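Local coordinates for protein epidermin leader peptide processing serine protease EpiP (Staphylococcus aureus subsp. aureus, PDB 3QFH) that probably cleaves the leader peptide from the lantibiotic epidermin precursor as a subtilisin-like serine endopeptidase, at residues S97-S100 and R101-D104; G343-A346 and Y347-Q350; F351-D354 and K355-E359. All coordinates share one frame; numbering follows the deposited sequence.

Contact 1 of 3, residues S97-S100 and R101-D104; sequences SLFS and RQWD
Gln102 folds back on Phe99 three residues earlier, and its side chain can be traced atom by atom. CB sits 3.4 Å from Phe99 O, and CG passes 3.7 Å from Leu98 O. That course follows from chi1 of -58°, which sets CG anti to the carbonyl carbon and beside the backbone N. CD comes next to Phe99 CA, and OE1 lies 3.4 Å from that same Phe99 CA. OE1 also meets the edge of the Phe99 ring, near its plane, 3.6 Å from Phe99 CD1; ring and amide planes stand 84° apart. The strongest partner of OE1 lies elsewhere, in the backbone N of Ile192, which holds the oxygen in this buried place; NE2 is likewise hydrogen-bonded elsewhere.

The backbone beneath is a tight turn. Arg101 N donates to Leu98 O at 2.9 Å, and Gln102 N to Phe99 O at 3.0 Å. On the outer side, Leu98 CD2 lies over one face of the Arg101 guanidinium, offset toward its rim, 4.1 Å from Arg101 NH1. The i to i+3 bonds characterise a short 3-10 turn, entered through an ST turn (Phe99 N to Ser97 OG) and leading to Gln102, the N-cap of helix 103-108.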
ATOM      1  N   SER A  97       5.430  20.740  19.890  1.00 35.92           N
ATOM      2  CA  SER A  97       5.054  20.372  18.526  1.00 34.60           C
ATOM      3  C   SER A  97       6.235  20.299  17.566  1.00 33.16           C
ATOM      4  O   SER A  97       7.109  21.137  17.579  1.00 34.94           O
ATOM      5  CB  SER A  97       3.999  21.333  17.958  1.00 33.88           C
ATOM      6  OG  SER A  97       3.590  20.925  16.657  1.00 29.88           O
ATOM      7  N   LEU A  98       6.234  19.266  16.743  1.00 32.18           N
ATOM      8  CA  LEU A  98       7.234  19.097  15.698  1.00 31.85           C
ATOM      9  C   LEU A  98       6.597  19.496  14.355  1.00 30.26           C
ATOM     10  O   LEU A  98       7.239  19.415  13.302  1.00 28.48           O
ATOM     11  CB  LEU A  98       7.670  17.624  15.615  1.00 31.83           C
ATOM     12  CG  LEU A  98       8.310  16.969  16.840  1.00 34.89           C
ATOM     13  CD1 LEU A  98       8.595  15.479  16.567  1.00 33.34           C
ATOM     14  CD2 LEU A  98       9.580  17.700  17.271  1.00 31.58           C
ATOM     15  N   PHE A  99       5.334  19.925  14.396  1.00 29.05           N
ATOM     16  CA  PHE A  99       4.612  20.228  13.167  1.00 29.26           C
ATOM     17  C   PHE A  99       5.338  21.223  12.263  1.00 28.51           C
ATOM     18  O   PHE A  99       5.344  21.038  11.069  1.00 28.37           O
ATOM     19  CB  PHE A  99       3.145  20.625  13.422  1.00 29.03           C
ATOM     20  CG  PHE A  99       2.403  20.980  12.168  1.00 29.94           C
ATOM     21  CD1 PHE A  99       1.999  19.984  11.282  1.00 30.72           C
ATOM     22  CD2 PHE A  99       2.150  22.309  11.849  1.00 28.66           C
ATOM     23  CE1 PHE A  99       1.334  20.299  10.111  1.00 30.73           C
ATOM     24  CE2 PHE A  99       1.479  22.635  10.683  1.00 31.64           C
ATOM     25  CZ  PHE A  99       1.076  21.621   9.801  1.00 30.04           C
ATOM     26  N   SER A 100       6.000  22.226  12.820  1.00 30.52           N
ATOM     27  CA  SER A 100       6.730  23.207  11.980  1.00 30.92           C
ATOM     28  C   SER A 100       7.953  22.622  11.242  1.00 31.24           C
ATOM     29  O   SER A 100       8.498  23.268  10.323  1.00 32.69           O
ATOM     30  CB  SER A 100       7.148  24.436  12.791  1.00 30.58           C
ATOM     31  OG  SER A 100       8.102  24.113  13.783  1.00 33.27           O
ATOM     32  N   ARG A 101       8.408  21.440  11.644  1.00 28.88           N
ATOM     33  CA  ARG A 101       9.507  20.785  10.933  1.00 30.29           C
ATOM     34  C   ARG A 101       8.980  19.880   9.813  1.00 28.81           C
ATOM     35  O   ARG A 101       9.746  19.433   8.965  1.00 27.30           O
ATOM     36  CB  ARG A 101      10.347  19.951  11.906  1.00 31.57           C
ATOM     37  CG  ARG A 101      11.003  20.759  13.004  1.00 34.25           C
ATOM     38  CD  ARG A 101      11.734  19.828  13.936  1.00 35.41           C
ATOM     39  NE  ARG A 101      12.207  20.509  15.122  1.00 41.24           N
ATOM     40  CZ  ARG A 101      12.964  19.947  16.060  1.00 48.26           C
ATOM     41  NH1 ARG A 101      13.356  18.679  15.945  1.00 50.67           N
ATOM     42  NH2 ARG A 101      13.341  20.655  17.115  1.00 50.09           N
ATOM     43  N   GLN A 102       7.676  19.580   9.835  1.00 27.72           N
ATOM     44  CA  GLN A 102       7.078  18.711   8.819  1.00 26.04           C
ATOM     45  C   GLN A 102       6.795  19.518   7.564  1.00 26.21           C
ATOM     46  O   GLN A 102       5.664  19.870   7.290  1.00 26.01           O
ATOM     47  CB  GLN A 102       5.767  18.109   9.331  1.00 26.60           C
ATOM     48  CG  GLN A 102       5.896  17.294  10.601  1.00 24.27           C
ATOM     49  CD  GLN A 102       4.583  16.708  10.997  1.00 25.09           C
ATOM     50  OE1 GLN A 102       4.006  17.120  11.997  1.00 22.62           O
ATOM     51  NE2 GLN A 102       4.072  15.751  10.193  1.00 19.35           N
ATOM     52  N   TRP A 103       7.832  19.833   6.799  1.00 27.20           N
ATOM     53  CA  TRP A 103       7.639  20.635   5.598  1.00 26.05           C
ATOM     54  C   TRP A 103       6.616  20.029   4.648  1.00 25.72           C
ATOM     55  O   TRP A 103       5.876  20.752   4.000  1.00 26.98           O
ATOM     56  CB  TRP A 103       8.950  20.857   4.850  1.00 25.07           C
ATOM     57  CG  TRP A 103       9.650  19.605   4.420  1.00 24.80           C
ATOM     58  CD1 TRP A 103      10.676  18.980   5.071  1.00 25.46           C
ATOM     59  CD2 TRP A 103       9.413  18.850   3.228  1.00 26.29           C
ATOM     60  NE1 TRP A 103      11.064  17.865   4.374  1.00 25.35           N
ATOM     61  CE2 TRP A 103      10.302  17.762   3.240  1.00 25.22           C
ATOM     62  CE3 TRP A 103       8.521  18.979   2.152  1.00 30.70           C
ATOM     63  CZ2 TRP A 103      10.336  16.814   2.214  1.00 27.83           C
ATOM     64  CZ3 TRP A 103       8.553  18.037   1.139  1.00 29.38           C
ATOM     65  CH2 TRP A 103       9.448  16.965   1.178  1.00 28.56           C
ATOM     66  N   ASP A 104       6.614  18.708   4.550  1.00 24.60           N
ATOM     67  CA  ASP A 104       5.735  17.988   3.661  1.00 25.61           C
ATOM     68  C   ASP A 104       4.252  18.131   4.052  1.00 26.32           C
ATOM     69  O   ASP A 104       3.392  18.255   3.190  1.00 26.84           O
ATOM     70  CB  ASP A 104       6.146  16.504   3.641  1.00 26.76           C
ATOM     71  CG  ASP A 104       6.125  15.866   5.038  1.00 30.05           C
ATOM     72  OD1 ASP A 104       6.719  16.457   5.991  1.00 32.52           O
ATOM     73  OD2 ASP A 104       5.536  14.772   5.171  1.00 31.00           O
TER

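Contact 2 of 3, residues G343-A346 and Y347-Q350; sequences GSFA and YLNQ
Phe345 O accepts the first i to i+4 bond between the two segments: Asn349 N donates to it at 2.9 Å, with an N-H...O angle of 169°. Gln350 N repeats the step to Ala346 O at 2.9 Å, but its N-H...O angle falls to 140°. Together they give the evidence that helix 346-358 starts here, with Phe345 as its N-cap.

Side-chain hydrogen bonding belongs to the approach. Ser344 OG accepts from Ala346 N at 3.0 Å, two residues on, which defines an ST turn; the same hydroxyl is bonded to Glu327, whose carboxylate also takes Phe345 N. A second acid, Glu365 of helix 361-365, accepts from Tyr347 N and Leu348 N.

Between the two segments, apolar side-chain packing comes down to one pair. Phe345 and Leu348 lie side by side, pointing the same way, and Leu348 CD2 meets Phe345 CD1 at 3.9 Å, approaching the ring obliquely. Leu348 reaches it with CG anti to the backbone N (chi1 172°). Across the N-cap, Asn349 packs its amide against the Phe345 carbonyl: Asn349 ND2 lies 3.0 Å from Phe345 O, but the angle is too poor for a hydrogen bond.

Chemically, the first N-H groups of the helix are taken up by a serine hydroxyl and a glutamate rather than by the N-cap side chain, an apolar phenylalanine; the negative charge of Glu365 at this N-terminal end would probably interact favourably with the helix dipole.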
ATOM      1  N   GLY A 343       9.731  12.996  -0.555  1.00 24.23           N
ATOM      2  CA  GLY A 343      11.116  13.304  -0.322  1.00 24.74           C
ATOM      3  C   GLY A 343      12.054  13.166  -1.489  1.00 25.11           C
ATOM      4  O   GLY A 343      11.646  12.992  -2.618  1.00 25.45           O
ATOM      5  N   SER A 344      13.339  13.269  -1.190  1.00 25.21           N
ATOM      6  CA  SER A 344      14.370  13.181  -2.206  1.00 26.41           C
ATOM      7  C   SER A 344      15.722  12.934  -1.544  1.00 27.67           C
ATOM      8  O   SER A 344      15.885  13.172  -0.336  1.00 25.97           O
ATOM      9  CB  SER A 344      14.438  14.503  -2.992  1.00 27.41           C
ATOM     10  OG  SER A 344      15.540  14.521  -3.896  1.00 26.57           O
ATOM     11  N   PHE A 345      16.679  12.457  -2.340  1.00 29.02           N
ATOM     12  CA  PHE A 345      18.049  12.249  -1.881  1.00 29.38           C
ATOM     13  C   PHE A 345      19.004  13.036  -2.759  1.00 29.95           C
ATOM     14  O   PHE A 345      20.207  12.766  -2.760  1.00 30.06           O
ATOM     15  CB  PHE A 345      18.438  10.756  -1.857  1.00 30.71           C
ATOM     16  CG  PHE A 345      17.708   9.963  -0.807  1.00 28.76           C
ATOM     17  CD1 PHE A 345      17.996  10.138   0.523  1.00 31.07           C
ATOM     18  CD2 PHE A 345      16.738   9.051  -1.156  1.00 32.96           C
ATOM     19  CE1 PHE A 345      17.299   9.425   1.510  1.00 32.58           C
ATOM     20  CE2 PHE A 345      16.056   8.327  -0.186  1.00 34.08           C
ATOM     21  CZ  PHE A 345      16.345   8.515   1.146  1.00 33.49           C
ATOM     22  N   ALA A 346      18.476  14.036  -3.477  1.00 29.53           N
ATOM     23  CA  ALA A 346      19.306  14.867  -4.367  1.00 31.30           C
ATOM     24  C   ALA A 346      20.453  15.519  -3.607  1.00 30.73           C
ATOM     25  O   ALA A 346      21.574  15.517  -4.057  1.00 33.80           O
ATOM     26  CB  ALA A 346      18.465  15.918  -5.069  1.00 31.01           C
ATOM     27  N   TYR A 347      20.161  16.078  -2.441  1.00 31.44           N
ATOM     28  CA  TYR A 347      21.188  16.711  -1.644  1.00 31.91           C
ATOM     29  C   TYR A 347      22.266  15.745  -1.195  1.00 31.51           C
ATOM     30  O   TYR A 347      23.445  16.080  -1.227  1.00 33.32           O
ATOM     31  CB  TYR A 347      20.607  17.360  -0.404  1.00 31.89           C
ATOM     32  CG  TYR A 347      19.907  18.658  -0.629  1.00 32.96           C
ATOM     33  CD1 TYR A 347      20.481  19.670  -1.426  1.00 36.08           C
ATOM     34  CD2 TYR A 347      18.734  18.937   0.039  1.00 29.27           C
ATOM     35  CE1 TYR A 347      19.846  20.887  -1.588  1.00 34.64           C
ATOM     36  CE2 TYR A 347      18.108  20.139  -0.102  1.00 28.85           C
ATOM     37  CZ  TYR A 347      18.652  21.107  -0.907  1.00 32.19           C
ATOM     38  OH  TYR A 347      17.985  22.280  -1.018  1.00 32.28           O
ATOM     39  N   LEU A 348      21.850  14.565  -0.757  1.00 31.36           N
ATOM     40  CA  LEU A 348      22.768  13.527  -0.307  1.00 32.77           C
ATOM     41  C   LEU A 348      23.705  13.155  -1.428  1.00 34.70           C
ATOM     42  O   LEU A 348      24.923  13.106  -1.243  1.00 34.09           O
ATOM     43  CB  LEU A 348      21.998  12.295   0.182  1.00 32.24           C
ATOM     44  CG  LEU A 348      22.816  11.040   0.523  1.00 34.59           C
ATOM     45  CD1 LEU A 348      23.827  11.351   1.602  1.00 29.21           C
ATOM     46  CD2 LEU A 348      21.886   9.902   0.948  1.00 32.76           C
ATOM     47  N   ASN A 349      23.138  12.934  -2.606  1.00 36.40           N
ATOM     48  CA  ASN A 349      23.949  12.597  -3.778  1.00 38.06           C
ATOM     49  C   ASN A 349      24.855  13.758  -4.201  1.00 39.99           C
ATOM     50  O   ASN A 349      25.944  13.529  -4.710  1.00 39.79           O
ATOM     51  CB  ASN A 349      23.052  12.161  -4.942  1.00 38.57           C
ATOM     52  CG  ASN A 349      22.253  10.883  -4.621  1.00 39.61           C
ATOM     53  OD1 ASN A 349      22.789   9.936  -4.057  1.00 45.10           O
ATOM     54  ND2 ASN A 349      20.982  10.863  -4.995  1.00 40.93           N
ATOM     55  N   GLN A 350      24.422  14.998  -3.983  1.00 40.41           N
ATOM     56  CA  GLN A 350      25.233  16.167  -4.375  1.00 40.73           C
ATOM     57  C   GLN A 350      26.335  16.513  -3.367  1.00 40.96           C
ATOM     58  O   GLN A 350      27.435  16.897  -3.759  1.00 41.24           O
ATOM     59  CB  GLN A 350      24.343  17.410  -4.569  1.00 41.49           C
ATOM     60  CG  GLN A 350      25.135  18.705  -4.823  1.00 45.51           C
ATOM     61  CD  GLN A 350      24.274  19.964  -4.918  1.00 49.31           C
ATOM     62  OE1 GLN A 350      23.067  19.954  -4.637  1.00 48.63           O
ATOM     63  NE2 GLN A 350      24.909  21.067  -5.300  1.00 48.51           N
TER

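Contact 3 of 3, residues F351-D354 and K355-E359; sequences FGVD and KWMNE
Lys355 crosses obliquely over Phe351, one turn earlier in the second half of helix 346-358, where the helix is kinked and a water bridges the break. The lysine chain runs extended from CG, itself anti to the backbone N (chi1 180°), and carries CE over one face of the Phe351 ring. CE stands 3.9 Å from the ring centroid and 21° off its normal, the geometry of a CH-pi contact, while NZ reaches 3.4 Å from Phe351 CE1. The kink falls at Val353 and Asp354, just after Gly352 with its positive phi, where the backbone N has no bond to the turn before. Across it, water 1 accepts from Lys355 N at 2.8 Å and donates to Phe351 O.

Regular bonding resumes at Trp356, whose N donates to Gly352 O at 3.1 Å. Its indole NE1 turns to Glu365, joining this helix to helix 361-365. Met357 N then bonds to Val353 O at 3.0 Å. Asn358 uses both backbone and side chain on Asp354: N donates to Asp354 O, and ND2 to Asp354 OD1 at 3.0 Å, with an N-H...O angle of 161°. ND2 comes on the anti side but well out of the carboxylate plane, while OD1 lies close to the amide plane of Asn358. Glu359, the first residue to leave helical geometry, still gives its N to Lys355 O at 3.0 Å.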
ATOM      1  N   PHE A 351      26.038  16.393  -2.074  1.00 39.91           N
ATOM      2  CA  PHE A 351      26.997  16.785  -1.033  1.00 40.00           C
ATOM      3  C   PHE A 351      27.637  15.693  -0.187  1.00 39.79           C
ATOM      4  O   PHE A 351      28.462  16.012   0.655  1.00 42.48           O
ATOM      5  CB  PHE A 351      26.337  17.772  -0.068  1.00 38.67           C
ATOM      6  CG  PHE A 351      25.880  19.035  -0.716  1.00 39.74           C
ATOM      7  CD1 PHE A 351      26.795  19.862  -1.355  1.00 38.61           C
ATOM      8  CD2 PHE A 351      24.553  19.424  -0.650  1.00 33.71           C
ATOM      9  CE1 PHE A 351      26.392  21.031  -1.942  1.00 40.63           C
ATOM     10  CE2 PHE A 351      24.144  20.586  -1.236  1.00 38.00           C
ATOM     11  CZ  PHE A 351      25.067  21.398  -1.891  1.00 40.28           C
ATOM     12  N   GLY A 352      27.281  14.430  -0.374  1.00 38.63           N
ATOM     13  CA  GLY A 352      27.869  13.373   0.451  1.00 37.93           C
ATOM     14  C   GLY A 352      27.269  13.324   1.849  1.00 37.06           C
ATOM     15  O   GLY A 352      26.640  14.276   2.300  1.00 35.85           O
ATOM     16  N   VAL A 353      27.502  12.215   2.536  1.00 37.40           N
ATOM     17  CA  VAL A 353      26.913  11.942   3.848  1.00 37.88           C
ATOM     18  C   VAL A 353      27.173  13.011   4.914  1.00 36.83           C
ATOM     19  O   VAL A 353      26.245  13.498   5.543  1.00 35.01           O
ATOM     20  CB  VAL A 353      27.411  10.574   4.378  1.00 38.96           C
ATOM     21  CG1 VAL A 353      26.915  10.326   5.797  1.00 41.51           C
ATOM     22  CG2 VAL A 353      26.966   9.457   3.450  1.00 39.95           C
ATOM     23  N   ASP A 354      28.433  13.357   5.107  1.00 37.67           N
ATOM     24  CA  ASP A 354      28.829  14.319   6.145  1.00 38.64           C
ATOM     25  C   ASP A 354      28.026  15.622   6.064  1.00 37.11           C
ATOM     26  O   ASP A 354      27.276  15.959   6.974  1.00 35.10           O
ATOM     27  CB  ASP A 354      30.346  14.590   6.052  1.00 39.79           C
ATOM     28  CG  ASP A 354      30.842  15.588   7.097  1.00 43.56           C
ATOM     29  OD1 ASP A 354      30.012  16.110   7.894  1.00 48.88           O
ATOM     30  OD2 ASP A 354      32.069  15.855   7.123  1.00 44.94           O
ATOM     31  N   LYS A 355      28.168  16.329   4.950  1.00 37.32           N
ATOM     32  CA  LYS A 355      27.482  17.600   4.759  1.00 37.50           C
ATOM     33  C   LYS A 355      25.957  17.454   4.795  1.00 35.39           C
ATOM     34  O   LYS A 355      25.258  18.334   5.317  1.00 34.76           O
ATOM     35  CB  LYS A 355      27.971  18.235   3.456  1.00 38.97           C
ATOM     36  CG  LYS A 355      27.341  19.564   3.110  1.00 42.49           C
ATOM     37  CD  LYS A 355      28.144  20.316   2.019  1.00 46.22           C
ATOM     38  CE  LYS A 355      27.481  21.675   1.698  1.00 48.18           C
ATOM     39  NZ  LYS A 355      28.188  22.423   0.636  1.00 51.57           N
ATOM     40  N   TRP A 356      25.444  16.328   4.280  1.00 33.47           N
ATOM     41  CA  TRP A 356      24.016  16.070   4.252  1.00 32.80           C
ATOM     42  C   TRP A 356      23.390  15.992   5.647  1.00 33.04           C
ATOM     43  O   TRP A 356      22.320  16.578   5.895  1.00 31.09           O
ATOM     44  CB  TRP A 356      23.749  14.768   3.472  1.00 33.63           C
ATOM     45  CG  TRP A 356      22.308  14.295   3.371  1.00 30.79           C
ATOM     46  CD1 TRP A 356      21.324  14.815   2.578  1.00 31.80           C
ATOM     47  CD2 TRP A 356      21.738  13.135   3.996  1.00 34.87           C
ATOM     48  NE1 TRP A 356      20.169  14.090   2.714  1.00 30.42           N
ATOM     49  CE2 TRP A 356      20.398  13.046   3.570  1.00 31.20           C
ATOM     50  CE3 TRP A 356      22.226  12.175   4.895  1.00 37.60           C
ATOM     51  CZ2 TRP A 356      19.542  12.044   4.008  1.00 36.05           C
ATOM     52  CZ3 TRP A 356      21.369  11.186   5.334  1.00 35.40           C
ATOM     53  CH2 TRP A 356      20.044  11.130   4.898  1.00 36.38           C
ATOM     54  N   MET A 357      24.036  15.279   6.562  1.00 34.08           N
ATOM     55  CA  MET A 357      23.438  15.099   7.902  1.00 34.84           C
ATOM     56  C   MET A 357      23.795  16.199   8.894  1.00 34.14           C
ATOM     57  O   MET A 357      23.056  16.433   9.836  1.00 35.37           O
ATOM     58  CB  MET A 357      23.798  13.713   8.503  1.00 35.23           C
ATOM     59  CG  MET A 357      25.258  13.459   8.794  1.00 40.11           C
ATOM     60  SD  MET A 357      25.583  11.900   9.708  1.00 44.69           S
ATOM     61  CE  MET A 357      24.781  12.257  11.283  1.00 38.57           C
ATOM     62  N   ASN A 358      24.922  16.864   8.680  1.00 34.08           N
ATOM     63  CA  ASN A 358      25.406  17.879   9.620  1.00 35.34           C
ATOM     64  C   ASN A 358      25.186  19.332   9.209  1.00 34.08           C
ATOM     65  O   ASN A 358      25.358  20.206  10.036  1.00 33.48           O
ATOM     66  CB  ASN A 358      26.893  17.666   9.899  1.00 34.53           C
ATOM     67  CG  ASN A 358      27.171  16.369  10.623  1.00 37.37           C
ATOM     68  OD1 ASN A 358      26.437  15.973  11.542  1.00 38.19           O
ATOM     69  ND2 ASN A 358      28.245  15.701  10.225  1.00 36.12           N
ATOM     70  N   GLU A 359      24.820  19.580   7.955  1.00 34.01           N
ATOM     71  CA  GLU A 359      24.545  20.953   7.497  1.00 35.29           C
ATOM     72  C   GLU A 359      23.087  21.183   7.101  1.00 33.80           C
ATOM     73  O   GLU A 359      22.774  22.056   6.300  1.00 36.38           O
ATOM     74  CB  GLU A 359      25.503  21.380   6.389  1.00 36.19           C
ATOM     75  CG  GLU A 359      26.969  21.424   6.835  1.00 41.26           C
ATOM     76  CD  GLU A 359      27.883  22.101   5.806  1.00 50.36           C
ATOM     77  OE1 GLU A 359      27.363  22.740   4.861  1.00 56.89           O
ATOM     78  OE2 GLU A 359      29.121  22.001   5.940  1.00 55.41           O
TER
HETATM   79  O   HOH W   1      29.711  15.201   2.851  1.00 20.62           O

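Coming from the N-terminal side, contact 1 closes the turn that ends the loop after strand 73-78 and starts helix 103-108. Much later in sequence, contact 2 turns the chain from strand 338-341, an outermost strand of the parallel sheet, into helix 346-358, and contact 3 continues that helix to its end. The three are in series, neither nested nor crossed. Contacts 1 and 2 have centres about 19 Å apart, yet Trp103 CH2 packs 4.3 Å from Gly343 CA. Contacts 2 and 3 share one helix: Leu348 N lies 3.4 Å from Trp356 CD1, and Glu365 of helix 361-365 binds residues of both.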